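PDB 3NPG: heavy-metal chelation domain-containing protein from Pyrococcus horikoshii, which is of unknown function but may chelate heavy-metal ions, and combines a small antiparallel sheet with a Rossmann-like domain. Local coordinates for residues 49-54 and 174-179; 114-119 and 189-194; 141-146 and 153-158; 160-165 and 181-186. All blocks are in the same frame, centred on the assembly; numbering follows the deposited sequence.

Interaction 1. Residues 49-54 and 174-179; sequences MTLPEE and CIVNGT
L51 and N177 meet where the loop leaving strand 43-49 leans on the short, weakly bonded helix 174-177, and the asparagine illustrates how one side chain can serve two structures. Its CB does the touching across the contact: CD1 of L51 lies 3.8 Å from CB of N177. Next comes CG, set between the backbone N and the carbonyl carbon (chi1 62°), which directs the amide oxygen to its own segment. There OD1 of N177 accepts from OG1 of T179 at 2.6 Å and from N of T179 at 3.1 Å, both donors approaching the same face of the amide plane. The backbone bond makes an Asx turn, built just where G178 leaves helical geometry with positive phi. An alanine here would keep CB against L51 but would probably leave T179 without its shared acceptor and the turn less firmly fixed. The contact joins the loop after the three-stranded antiparallel sheet to the Rossmann-like part of the chain. Beside N177, CG2 of V176 rests 3.7 Å from CD1 of L51. A water links OE1 of E54, 2.9 Å away, weakly to O of N177; OE1 also bonds S154 of the second subunit, while OE2 of E54 pairs with R143.

Interaction 2. Residues 114-119 and 189-194; sequences DEIKRI and KAKLIV
I116 and L192 have the nearest CA atoms across the two segments, 8.4 Å apart, and the touching parts run 133° from each other. Between these two residues the contact is apolar, CD1 of I116 reaching CB of L192 at 4.2 Å. A single hydrogen bond spans the segments. K191 stretches out fully beyond CG, and its NZ donates to O of E115 at 3.1 Å, meeting the carbonyl at a C=O...N angle of 160° and only slightly tilted from its plane. On the way there the lysine chain and I116 run antiparallel alongside one another, CE of K191 lying 3.8 Å from CD1 of I116, so that the methylenes pack while NZ bonds. L192 contributes its forked end: with CG anti to the backbone N (chi1 -178°), CD1 and CD2 of L192 each come 3.7 Å from OD2 of D114. At the other border NZ of K189 stands 3.8 Å from NH2 of R118, at the edge of the guanidinium and near its plane, two like charges side by side, probably eased by E137, a long and weak partner of R118, and by D166 beside K189. In the sheet, strand 167-171 runs between strands 118-122 and 192-196, which explains the missing ladder; L192 continues inward onto I111 of helix 107-112 and H214 of strand 214-220.

Interaction 3. Residues 141-146 and 153-158; sequences FERNMK and YSDTLE
E142 donates its backbone N to O of Y153 at 3.2 Å, the donor lying nearly along the C=O axis, and this bond belongs to the parallel bridge that pairs F141 with Y153. A weak salt bridge follows: NH1 of R143 lies 3.4 Å from OD1 of D155, the carboxylate at the guanidinium edge with the two planes turned 73° apart. Both residues have stronger mates elsewhere, since D155 and R143 of the second subunit pair with them reciprocally. Within its own segment, E142 uses the anti lone pair of OE2 to accept from N of N144 at 3.0 Å, and its OE1 takes the backbone N of N124. Packing centres on the F141 ring. With CG opposite the carbonyl carbon (chi1 -53°), the ring is brought against the E158 methylene. CG of E158 sits over one face, 3.9 Å from the F141 centroid, as a CH-pi contact, while O of S154 lies at the ring edge, 3.5 Å from CD1 of F141. CB of Y153 approaches CD1 of F141 to 3.6 Å, and CB of L157 adds a looser touch. A serine in place of F141 would probably open a gap among these groups and leave the E158 methylene without its ring. Strand 137-141 lies between the short strand 152-153, outermost within this chain, and strand 118-122, where F141 packs on A120 and E158 on I122.

Interaction 4. Residues 160-165 and 181-186; sequences HILPEV and DMILDR
L162 supplies most of the apolar contact with helix 180-186. Its CD1 lies 3.8 Å from CA of I183 and 4.1 Å from CG1 of the same residue, with SE of selenomethionine M182 also 4.1 Å from CD1 of L162. Farther back, CB of L162 meets CB of R186 at 3.9 Å. A second kind of contact sets a proline ring against a charged plane: CG of P163 stands over one face of the R186 guanidinium, 3.6 Å from NH2 of R186. Bends at chi2 (-57°) and chi3 (-72°) fold the arginine back to this position. Polar anchoring comes from just outside, for NE of R186 donates to O of Y159 and the guanidinium makes a cation-pi contact with that tyrosine, which would limit its freedom to turn. No hydrogen bond crosses between the segments; O of R186 faces N of P163, which has no hydrogen to give. L162 and I183 both reach I122 of strand 118-122. Helix 158-161, with its 3-10 continuation, belongs to the crossover from strand 152-153 to 167-171, and helix 180-186 to that from 167-171 to 192-196; the 3-10 turn packs with helix 180-186 over strand 118-122, as in a Rossmann-like fold.

Starting from the N terminus, residues 49-54 leave the antiparallel sheet and wait some 120 residues before 174-179 closes interaction 1, tying that loop to the Rossmann-like part. Interaction 2, from 114-119 to 189-194, crosses it and joins the ends of strands 118-122 and 192-196. Interaction 3, a short closure nested within both, binds the end of strand 137-141 to strand 152-153 and what follows. Interaction 4 comes next in series, nested inside interaction 2 but crossing interaction 1, and ties the turn after helix 158-161 to helix 180-186. A salt bridge connects interactions 1 and 3, and K189 packs on P163 between 2 and 4. Interactions 1, 3 and 4 also touch the second subunit.

Interaction 1. Residues 49-54 and 174-179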
loop_
_atom_site.group_PDB
_atom_site.type_symbol
_atom_site.label_atom_id
_atom_site.label_comp_id
_atom_site.label_asym_id
_atom_site.label_seq_id
_atom_site.Cartn_x
_atom_site.Cartn_y
_atom_site.Cartn_z
HETATM N N MSE A 49 13.432 0.822 -14.231
HETATM C CA MSE A 49 12.182 1.221 -13.578
HETATM C C MSE A 49 12.339 1.460 -12.082
HETATM O O MSE A 49 12.833 0.593 -11.359
HETATM C CB MSE A 49 11.070 0.205 -13.847
HETATM C CG MSE A 49 9.726 0.635 -13.300
HETATM SE SE MSE A 49 8.374 -0.689 -13.559
HETATM C CE MSE A 49 7.598 0.007 -15.182
ATOM N N THR A 50 11.899 2.634 -11.618
ATOM C CA THR A 50 11.913 2.981 -10.206
ATOM C C THR A 50 10.707 2.359 -9.538
ATOM O O THR A 50 9.589 2.470 -10.053
ATOM C CB THR A 50 11.949 4.511 -10.033
ATOM O OG1 THR A 50 13.048 5.036 -10.775
ATOM C CG2 THR A 50 12.070 4.927 -8.585
ATOM N N LEU A 51 10.934 1.641 -8.434
ATOM C CA LEU A 51 9.864 0.991 -7.687
ATOM C C LEU A 51 9.734 1.658 -6.311
ATOM O O LEU A 51 10.390 1.237 -5.348
ATOM C CB LEU A 51 10.149 -0.523 -7.543
ATOM C CG LEU A 51 10.421 -1.284 -8.849
ATOM C CD1 LEU A 51 11.028 -2.625 -8.568
ATOM C CD2 LEU A 51 9.155 -1.437 -9.676
ATOM N N PRO A 52 8.973 2.789 -6.226
ATOM C CA PRO A 52 8.895 3.527 -4.948
ATOM C C PRO A 52 8.309 2.717 -3.803
ATOM O O PRO A 52 8.680 2.939 -2.652
ATOM C CB PRO A 52 8.029 4.739 -5.289
ATOM C CG PRO A 52 7.275 4.343 -6.523
ATOM C CD PRO A 52 8.185 3.457 -7.286
ATOM N N GLU A 53 7.410 1.758 -4.112
ATOM C CA GLU A 53 6.801 0.891 -3.093
ATOM C C GLU A 53 7.848 -0.002 -2.394
ATOM O O GLU A 53 7.589 -0.508 -1.311
ATOM C CB GLU A 53 5.656 0.037 -3.696
ATOM C CG GLU A 53 6.101 -0.957 -4.769
ATOM C CD GLU A 53 6.183 -0.421 -6.190
ATOM O OE1 GLU A 53 5.941 0.792 -6.393
ATOM O OE2 GLU A 53 6.480 -1.225 -7.104
ATOM N N GLU A 54 9.038 -0.160 -3.012
ATOM C CA GLU A 54 10.136 -0.962 -2.465
ATOM C C GLU A 54 11.094 -0.100 -1.625
ATOM O O GLU A 54 11.908 -0.642 -0.869
ATOM C CB GLU A 54 10.910 -1.655 -3.603
ATOM C CG GLU A 54 10.055 -2.570 -4.460
ATOM C CD GLU A 54 9.639 -3.853 -3.777
ATOM O OE1 GLU A 54 10.523 -4.704 -3.522
ATOM O OE2 GLU A 54 8.423 -4.025 -3.523
ATOM N N CYS A 174 11.844 -7.175 -12.753
ATOM C CA CYS A 174 12.263 -8.307 -11.921
ATOM C C CYS A 174 13.792 -8.301 -11.739
ATOM O O CYS A 174 14.315 -8.972 -10.850
ATOM C CB CYS A 174 11.764 -9.634 -12.501
ATOM S SG CYS A 174 12.468 -10.058 -14.116
ATOM N N ILE A 175 14.495 -7.490 -12.552
ATOM C CA ILE A 175 15.942 -7.316 -12.454
ATOM C C ILE A 175 16.287 -6.363 -11.279
ATOM O O ILE A 175 17.195 -6.655 -10.501
ATOM C CB ILE A 175 16.524 -6.818 -13.813
ATOM C CG1 ILE A 175 16.252 -7.848 -14.948
ATOM C CG2 ILE A 175 18.022 -6.506 -13.692
ATOM C CD1 ILE A 175 16.532 -7.318 -16.393
ATOM N N VAL A 176 15.514 -5.262 -11.119
ATOM C CA VAL A 176 15.759 -4.290 -10.051
ATOM C C VAL A 176 15.301 -4.765 -8.656
ATOM O O VAL A 176 15.951 -4.431 -7.665
ATOM C CB VAL A 176 15.257 -2.844 -10.387
ATOM C CG1 VAL A 176 16.236 -2.122 -11.295
ATOM C CG2 VAL A 176 13.869 -2.862 -11.004
ATOM N N ASN A 177 14.203 -5.561 -8.578
ATOM C CA ASN A 177 13.675 -6.023 -7.276
ATOM C C ASN A 177 14.289 -7.363 -6.761
ATOM O O ASN A 177 14.131 -7.700 -5.587
ATOM C CB ASN A 177 12.136 -6.066 -7.274
ATOM C CG ASN A 177 11.531 -7.012 -8.282
ATOM O OD1 ASN A 177 12.148 -7.993 -8.707
ATOM N ND2 ASN A 177 10.275 -6.779 -8.625
ATOM N N GLY A 178 14.972 -8.091 -7.641
ATOM C CA GLY A 178 15.678 -9.317 -7.273
ATOM C C GLY A 178 14.869 -10.592 -7.379
ATOM O O GLY A 178 15.289 -11.635 -6.876
ATOM N N THR A 179 13.726 -10.539 -8.072
ATOM C CA THR A 179 12.856 -11.713 -8.224
ATOM C C THR A 179 13.253 -12.613 -9.414
ATOM O O THR A 179 12.765 -13.742 -9.514
ATOM C CB THR A 179 11.375 -11.285 -8.290
ATOM O OG1 THR A 179 11.196 -10.348 -9.350
ATOM C CG2 THR A 179 10.888 -10.691 -6.994
HETATM O O HOH W 1 13.383 -5.268 -3.332
#

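Interaction 2. Residues 114-119 and 189-194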
loop_
_atom_site.group_PDB
_atom_site.type_symbol
_atom_site.label_atom_id
_atom_site.label_comp_id
_atom_site.label_asym_id
_atom_site.label_seq_id
_atom_site.Cartn_x
_atom_site.Cartn_y
_atom_site.Cartn_z
ATOM N N ASP A 114 5.264 -19.593 -31.357
ATOM C CA ASP A 114 5.515 -20.881 -30.701
ATOM C C ASP A 114 4.215 -21.583 -30.262
ATOM O O ASP A 114 3.133 -20.986 -30.327
ATOM C CB ASP A 114 6.471 -20.702 -29.502
ATOM C CG ASP A 114 7.854 -20.218 -29.899
ATOM O OD1 ASP A 114 8.417 -20.762 -30.881
ATOM O OD2 ASP A 114 8.388 -19.314 -29.211
ATOM N N GLU A 115 4.326 -22.864 -29.835
ATOM C CA GLU A 115 3.182 -23.658 -29.383
ATOM C C GLU A 115 3.106 -23.662 -27.845
ATOM O O GLU A 115 3.651 -24.564 -27.196
ATOM C CB GLU A 115 3.276 -25.098 -29.933
ATOM C CG GLU A 115 1.960 -25.863 -29.891
ATOM C CD GLU A 115 0.909 -25.408 -30.890
ATOM O OE1 GLU A 115 1.290 -24.893 -31.968
ATOM O OE2 GLU A 115 -0.294 -25.629 -30.622
ATOM N N ILE A 116 2.451 -22.630 -27.264
ATOM C CA ILE A 116 2.321 -22.485 -25.804
ATOM C C ILE A 116 0.865 -22.744 -25.371
ATOM O O ILE A 116 -0.055 -22.435 -26.120
ATOM C CB ILE A 116 2.825 -21.070 -25.341
ATOM C CG1 ILE A 116 4.196 -20.695 -25.993
ATOM C CG2 ILE A 116 2.871 -20.953 -23.810
ATOM C CD1 ILE A 116 5.386 -21.662 -25.666
ATOM N N LYS A 117 0.668 -23.346 -24.174
ATOM C CA LYS A 117 -0.675 -23.616 -23.634
ATOM C C LYS A 117 -0.975 -22.698 -22.442
ATOM O O LYS A 117 -2.020 -22.037 -22.414
ATOM C CB LYS A 117 -0.813 -25.102 -23.221
ATOM C CG LYS A 117 -2.181 -25.449 -22.620
ATOM C CD LYS A 117 -2.282 -26.921 -22.232
ATOM C CE LYS A 117 -3.618 -27.258 -21.597
ATOM N NZ LYS A 117 -4.736 -27.167 -22.569
ATOM N N ARG A 118 -0.069 -22.681 -21.447
ATOM C CA ARG A 118 -0.220 -21.859 -20.255
ATOM C C ARG A 118 0.876 -20.832 -20.162
ATOM O O ARG A 118 2.051 -21.161 -20.326
ATOM C CB ARG A 118 -0.260 -22.723 -18.993
ATOM C CG ARG A 118 -1.590 -23.424 -18.794
ATOM C CD ARG A 118 -1.614 -24.233 -17.525
ATOM N NE ARG A 118 -0.833 -25.458 -17.654
ATOM C CZ ARG A 118 -1.342 -26.621 -18.036
ATOM N NH1 ARG A 118 -2.638 -26.731 -18.306
ATOM N NH2 ARG A 118 -0.568 -27.690 -18.130
ATOM N N ILE A 119 0.501 -19.583 -19.918
ATOM C CA ILE A 119 1.441 -18.473 -19.822
ATOM C C ILE A 119 1.384 -17.831 -18.435
ATOM O O ILE A 119 0.296 -17.564 -17.924
ATOM C CB ILE A 119 1.174 -17.413 -20.955
ATOM C CG1 ILE A 119 1.256 -18.051 -22.360
ATOM C CG2 ILE A 119 2.131 -16.225 -20.838
ATOM C CD1 ILE A 119 0.828 -17.157 -23.470
ATOM N N LYS A 189 9.294 -26.127 -16.469
ATOM C CA LYS A 189 8.742 -26.672 -17.715
ATOM C C LYS A 189 8.654 -25.595 -18.848
ATOM O O LYS A 189 8.294 -25.917 -19.991
ATOM C CB LYS A 189 7.352 -27.276 -17.417
ATOM C CG LYS A 189 6.742 -28.077 -18.539
ATOM C CD LYS A 189 5.487 -28.799 -18.082
ATOM C CE LYS A 189 4.230 -28.140 -18.593
ATOM N NZ LYS A 189 3.017 -28.907 -18.216
ATOM N N ALA A 190 9.002 -24.331 -18.527
ATOM C CA ALA A 190 8.915 -23.239 -19.496
ATOM C C ALA A 190 9.962 -23.359 -20.581
ATOM O O ALA A 190 11.141 -23.588 -20.291
ATOM C CB ALA A 190 9.030 -21.899 -18.796
ATOM N N LYS A 191 9.526 -23.253 -21.842
ATOM C CA LYS A 191 10.418 -23.325 -23.009
ATOM C C LYS A 191 10.654 -21.927 -23.605
ATOM O O LYS A 191 11.560 -21.740 -24.428
ATOM C CB LYS A 191 9.855 -24.301 -24.081
ATOM C CG LYS A 191 8.330 -24.263 -24.237
ATOM C CD LYS A 191 7.832 -25.393 -25.128
ATOM C CE LYS A 191 6.341 -25.360 -25.284
ATOM N NZ LYS A 191 5.859 -26.453 -26.163
ATOM N N LEU A 192 9.874 -20.939 -23.140
ATOM C CA LEU A 192 9.936 -19.569 -23.623
ATOM C C LEU A 192 9.864 -18.588 -22.435
ATOM O O LEU A 192 8.837 -18.516 -21.765
ATOM C CB LEU A 192 8.762 -19.326 -24.603
ATOM C CG LEU A 192 8.685 -17.950 -25.269
ATOM C CD1 LEU A 192 9.831 -17.744 -26.245
ATOM C CD2 LEU A 192 7.392 -17.794 -25.994
ATOM N N ILE A 193 10.987 -17.889 -22.135
ATOM C CA ILE A 193 11.052 -16.905 -21.044
ATOM C C ILE A 193 11.454 -15.545 -21.601
ATOM O O ILE A 193 12.588 -15.370 -22.059
ATOM C CB ILE A 193 11.993 -17.377 -19.889
ATOM C CG1 ILE A 193 11.538 -18.753 -19.332
ATOM C CG2 ILE A 193 12.069 -16.315 -18.773
ATOM C CD1 ILE A 193 12.489 -19.395 -18.428
ATOM N N VAL A 194 10.504 -14.592 -21.610
ATOM C CA VAL A 194 10.726 -13.254 -22.164
ATOM C C VAL A 194 10.800 -12.205 -21.051
ATOM O O VAL A 194 9.858 -12.070 -20.265
ATOM C CB VAL A 194 9.638 -12.885 -23.215
ATOM C CG1 VAL A 194 9.981 -11.583 -23.924
ATOM C CG2 VAL A 194 9.442 -14.011 -24.222
#

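Interaction 3. Residues 141-146 and 153-158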
loop_
_atom_site.group_PDB
_atom_site.type_symbol
_atom_site.label_atom_id
_atom_site.label_comp_id
_atom_site.label_asym_id
_atom_site.label_seq_id
_atom_site.Cartn_x
_atom_site.Cartn_y
_atom_site.Cartn_z
ATOM N N PHE A 141 0.528 -12.052 -12.347
ATOM C CA PHE A 141 1.007 -11.813 -10.982
ATOM C C PHE A 141 1.462 -10.379 -10.821
ATOM O O PHE A 141 2.309 -9.914 -11.585
ATOM C CB PHE A 141 2.153 -12.779 -10.630
ATOM C CG PHE A 141 1.825 -14.233 -10.857
ATOM C CD1 PHE A 141 1.169 -14.977 -9.880
ATOM C CD2 PHE A 141 2.177 -14.867 -12.043
ATOM C CE1 PHE A 141 0.857 -16.320 -10.094
ATOM C CE2 PHE A 141 1.858 -16.209 -12.258
ATOM C CZ PHE A 141 1.202 -16.927 -11.281
ATOM N N GLU A 142 0.905 -9.667 -9.838
ATOM C CA GLU A 142 1.285 -8.280 -9.593
ATOM C C GLU A 142 1.624 -8.038 -8.121
ATOM O O GLU A 142 0.881 -8.456 -7.230
ATOM C CB GLU A 142 0.191 -7.307 -10.090
ATOM C CG GLU A 142 0.567 -5.833 -9.973
ATOM C CD GLU A 142 1.863 -5.431 -10.659
ATOM O OE1 GLU A 142 1.914 -5.475 -11.908
ATOM O OE2 GLU A 142 2.807 -5.020 -9.948
ATOM N N ARG A 143 2.756 -7.379 -7.875
ATOM C CA ARG A 143 3.231 -7.077 -6.533
ATOM C C ARG A 143 2.708 -5.691 -6.057
ATOM O O ARG A 143 2.333 -5.546 -4.894
ATOM C CB ARG A 143 4.769 -7.126 -6.503
ATOM C CG ARG A 143 5.354 -7.050 -5.119
ATOM C CD ARG A 143 6.825 -7.385 -5.116
ATOM N NE ARG A 143 7.486 -6.862 -3.922
ATOM C CZ ARG A 143 7.562 -7.510 -2.765
ATOM N NH1 ARG A 143 7.066 -8.735 -2.650
ATOM N NH2 ARG A 143 8.178 -6.960 -1.729
ATOM N N ASN A 144 2.673 -4.687 -6.972
ATOM C CA ASN A 144 2.182 -3.333 -6.665
ATOM C C ASN A 144 0.646 -3.303 -6.629
ATOM O O ASN A 144 0.001 -3.735 -7.584
ATOM C CB ASN A 144 2.719 -2.319 -7.693
ATOM C CG ASN A 144 2.307 -0.879 -7.435
ATOM O OD1 ASN A 144 1.984 -0.479 -6.303
ATOM N ND2 ASN A 144 2.357 -0.061 -8.471
HETATM N N MSE A 145 0.062 -2.781 -5.529
HETATM C CA MSE A 145 -1.403 -2.730 -5.363
HETATM C C MSE A 145 -2.085 -1.787 -6.361
HETATM O O MSE A 145 -3.252 -1.988 -6.694
HETATM C CB MSE A 145 -1.787 -2.359 -3.919
HETATM C CG MSE A 145 -1.491 -3.469 -2.905
HETATM SE SE MSE A 145 -2.369 -5.184 -3.327
HETATM C CE MSE A 145 -3.952 -4.984 -2.198
ATOM N N LYS A 146 -1.357 -0.768 -6.849
ATOM C CA LYS A 146 -1.903 0.195 -7.813
ATOM C C LYS A 146 -2.268 -0.489 -9.157
ATOM O O LYS A 146 -3.298 -0.164 -9.757
ATOM C CB LYS A 146 -0.904 1.341 -8.050
ATOM C CG LYS A 146 -1.559 2.611 -8.576
ATOM N N TYR A 153 -3.013 -12.496 -9.585
ATOM C CA TYR A 153 -2.667 -13.284 -8.396
ATOM C C TYR A 153 -1.562 -12.596 -7.600
ATOM O O TYR A 153 -0.814 -11.793 -8.153
ATOM C CB TYR A 153 -2.209 -14.701 -8.803
ATOM C CG TYR A 153 -3.274 -15.510 -9.500
ATOM C CD1 TYR A 153 -4.121 -16.347 -8.783
ATOM C CD2 TYR A 153 -3.415 -15.471 -10.883
ATOM C CE1 TYR A 153 -5.110 -17.096 -9.419
ATOM C CE2 TYR A 153 -4.399 -16.214 -11.532
ATOM C CZ TYR A 153 -5.248 -17.024 -10.795
ATOM O OH TYR A 153 -6.219 -17.763 -11.428
ATOM N N SER A 154 -1.430 -12.938 -6.312
ATOM C CA SER A 154 -0.353 -12.418 -5.472
ATOM C C SER A 154 0.982 -13.010 -5.942
ATOM O O SER A 154 1.008 -14.146 -6.436
ATOM C CB SER A 154 -0.602 -12.778 -4.010
ATOM O OG SER A 154 0.444 -12.316 -3.173
ATOM N N ASP A 155 2.088 -12.247 -5.811
ATOM C CA ASP A 155 3.400 -12.725 -6.258
ATOM C C ASP A 155 3.907 -13.920 -5.418
ATOM O O ASP A 155 4.853 -14.600 -5.824
ATOM C CB ASP A 155 4.429 -11.583 -6.292
ATOM C CG ASP A 155 4.780 -11.022 -4.930
ATOM O OD1 ASP A 155 5.846 -11.391 -4.394
ATOM O OD2 ASP A 155 4.038 -10.154 -4.444
ATOM N N THR A 156 3.231 -14.211 -4.281
ATOM C CA THR A 156 3.579 -15.355 -3.421
ATOM C C THR A 156 3.170 -16.686 -4.078
ATOM O O THR A 156 3.675 -17.747 -3.697
ATOM C CB THR A 156 2.954 -15.195 -2.018
ATOM O OG1 THR A 156 1.533 -15.180 -2.134
ATOM C CG2 THR A 156 3.434 -13.942 -1.307
ATOM N N LEU A 157 2.262 -16.618 -5.081
ATOM C CA LEU A 157 1.772 -17.799 -5.796
ATOM C C LEU A 157 2.631 -18.122 -7.024
ATOM O O LEU A 157 2.436 -19.169 -7.646
ATOM C CB LEU A 157 0.291 -17.621 -6.201
ATOM C CG LEU A 157 -0.709 -17.431 -5.042
ATOM C CD1 LEU A 157 -2.086 -17.082 -5.564
ATOM C CD2 LEU A 157 -0.768 -18.674 -4.151
ATOM N N GLU A 158 3.602 -17.233 -7.362
ATOM C CA GLU A 158 4.523 -17.457 -8.485
ATOM C C GLU A 158 5.314 -18.732 -8.263
ATOM O O GLU A 158 5.369 -19.589 -9.146
ATOM C CB GLU A 158 5.488 -16.270 -8.650
ATOM C CG GLU A 158 4.825 -14.995 -9.140
ATOM C CD GLU A 158 5.736 -13.781 -9.176
ATOM O OE1 GLU A 158 6.956 -13.945 -8.963
ATOM O OE2 GLU A 158 5.228 -12.667 -9.423
#

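Interaction 4. Residues 160-165 and 181-186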
loop_
_atom_site.group_PDB
_atom_site.type_symbol
_atom_site.label_atom_id
_atom_site.label_comp_id
_atom_site.label_asym_id
_atom_site.label_seq_id
_atom_site.Cartn_x
_atom_site.Cartn_y
_atom_site.Cartn_z
ATOM N N HIS A 160 4.615 -21.417 -6.872
ATOM C CA HIS A 160 3.833 -22.637 -7.076
ATOM C C HIS A 160 3.268 -22.772 -8.505
ATOM O O HIS A 160 3.029 -23.890 -8.956
ATOM C CB HIS A 160 2.701 -22.726 -6.044
ATOM C CG HIS A 160 3.145 -22.459 -4.640
ATOM N ND1 HIS A 160 3.804 -23.421 -3.895
ATOM C CD2 HIS A 160 3.007 -21.342 -3.887
ATOM C CE1 HIS A 160 4.043 -22.864 -2.719
ATOM N NE2 HIS A 160 3.581 -21.613 -2.667
ATOM N N ILE A 161 3.026 -21.639 -9.203
ATOM C CA ILE A 161 2.420 -21.669 -10.548
ATOM C C ILE A 161 3.465 -21.695 -11.689
ATOM O O ILE A 161 3.247 -22.376 -12.696
ATOM C CB ILE A 161 1.348 -20.546 -10.723
ATOM C CG1 ILE A 161 0.183 -20.742 -9.714
ATOM C CG2 ILE A 161 0.821 -20.490 -12.180
ATOM C CD1 ILE A 161 -0.752 -19.561 -9.583
ATOM N N LEU A 162 4.628 -21.013 -11.499
ATOM C CA LEU A 162 5.706 -20.983 -12.510
ATOM C C LEU A 162 6.157 -22.395 -12.996
ATOM O O LEU A 162 6.361 -22.570 -14.195
ATOM C CB LEU A 162 6.920 -20.158 -12.025
ATOM C CG LEU A 162 6.721 -18.634 -11.958
ATOM C CD1 LEU A 162 7.837 -17.982 -11.196
ATOM C CD2 LEU A 162 6.606 -18.028 -13.345
ATOM N N PRO A 163 6.250 -23.438 -12.106
ATOM C CA PRO A 163 6.659 -24.772 -12.594
ATOM C C PRO A 163 5.618 -25.452 -13.498
ATOM O O PRO A 163 5.919 -26.485 -14.101
ATOM C CB PRO A 163 6.877 -25.574 -11.296
ATOM C CG PRO A 163 6.962 -24.553 -10.210
ATOM C CD PRO A 163 6.093 -23.436 -10.638
ATOM N N GLU A 164 4.395 -24.872 -13.599
ATOM C CA GLU A 164 3.299 -25.467 -14.381
ATOM C C GLU A 164 3.078 -24.789 -15.754
ATOM O O GLU A 164 2.300 -25.301 -16.571
ATOM C CB GLU A 164 1.983 -25.463 -13.569
ATOM C CG GLU A 164 2.080 -26.154 -12.213
ATOM C CD GLU A 164 2.422 -27.631 -12.252
ATOM O OE1 GLU A 164 2.031 -28.309 -13.229
ATOM O OE2 GLU A 164 3.037 -28.119 -11.278
ATOM N N VAL A 165 3.749 -23.644 -16.004
ATOM C CA VAL A 165 3.560 -22.876 -17.245
ATOM C C VAL A 165 4.602 -23.216 -18.333
ATOM O O VAL A 165 5.737 -23.583 -18.018
ATOM C CB VAL A 165 3.464 -21.352 -16.984
ATOM C CG1 VAL A 165 2.283 -21.030 -16.081
ATOM C CG2 VAL A 165 4.765 -20.811 -16.393
ATOM N N ASP A 181 16.036 -14.285 -10.151
ATOM C CA ASP A 181 16.699 -15.536 -9.740
ATOM C C ASP A 181 15.691 -16.626 -9.373
ATOM O O ASP A 181 15.872 -17.783 -9.760
ATOM C CB ASP A 181 17.663 -15.283 -8.575
ATOM C CG ASP A 181 18.921 -14.535 -8.972
ATOM O OD1 ASP A 181 18.817 -13.335 -9.308
ATOM O OD2 ASP A 181 20.007 -15.119 -8.872
HETATM N N MSE A 182 14.614 -16.252 -8.649
HETATM C CA MSE A 182 13.551 -17.184 -8.249
HETATM C C MSE A 182 12.710 -17.615 -9.464
HETATM O O MSE A 182 12.460 -18.811 -9.644
HETATM C CB MSE A 182 12.655 -16.545 -7.161
HETATM C CG MSE A 182 11.533 -17.472 -6.649
HETATM SE SE MSE A 182 9.898 -17.363 -7.703
HETATM C CE MSE A 182 9.455 -15.506 -7.398
ATOM N N ILE A 183 12.284 -16.635 -10.303
ATOM C CA ILE A 183 11.474 -16.887 -11.501
ATOM C C ILE A 183 12.121 -17.938 -12.405
ATOM O O ILE A 183 11.450 -18.882 -12.827
ATOM C CB ILE A 183 11.171 -15.552 -12.259
ATOM C CG1 ILE A 183 10.208 -14.663 -11.440
ATOM C CG2 ILE A 183 10.616 -15.823 -13.681
ATOM C CD1 ILE A 183 10.218 -13.182 -11.840
ATOM N N LEU A 184 13.437 -17.807 -12.655
ATOM C CA LEU A 184 14.174 -18.755 -13.499
ATOM C C LEU A 184 14.320 -20.121 -12.834
ATOM O O LEU A 184 14.194 -21.142 -13.504
ATOM C CB LEU A 184 15.550 -18.187 -13.884
ATOM C CG LEU A 184 15.524 -16.943 -14.784
ATOM C CD1 LEU A 184 16.911 -16.394 -14.986
ATOM C CD2 LEU A 184 14.873 -17.248 -16.128
ATOM N N ASP A 185 14.547 -20.144 -11.508
ATOM C CA ASP A 185 14.670 -21.395 -10.754
ATOM C C ASP A 185 13.354 -22.187 -10.776
ATOM O O ASP A 185 13.380 -23.419 -10.875
ATOM C CB ASP A 185 15.107 -21.113 -9.302
ATOM C CG ASP A 185 14.961 -22.306 -8.354
ATOM O OD1 ASP A 185 15.494 -23.396 -8.681
ATOM O OD2 ASP A 185 14.346 -22.136 -7.272
ATOM N N ARG A 186 12.204 -21.481 -10.708
ATOM C CA ARG A 186 10.892 -22.129 -10.684
ATOM C C ARG A 186 10.333 -22.393 -12.085
ATOM O O ARG A 186 9.340 -23.106 -12.221
ATOM C CB ARG A 186 9.897 -21.320 -9.828
ATOM C CG ARG A 186 10.326 -21.178 -8.353
ATOM C CD ARG A 186 10.532 -22.530 -7.680
ATOM N NE ARG A 186 9.263 -23.218 -7.431
ATOM C CZ ARG A 186 9.169 -24.486 -7.031
ATOM N NH1 ARG A 186 10.263 -25.216 -6.851
ATOM N NH2 ARG A 186 7.981 -25.033 -6.815
#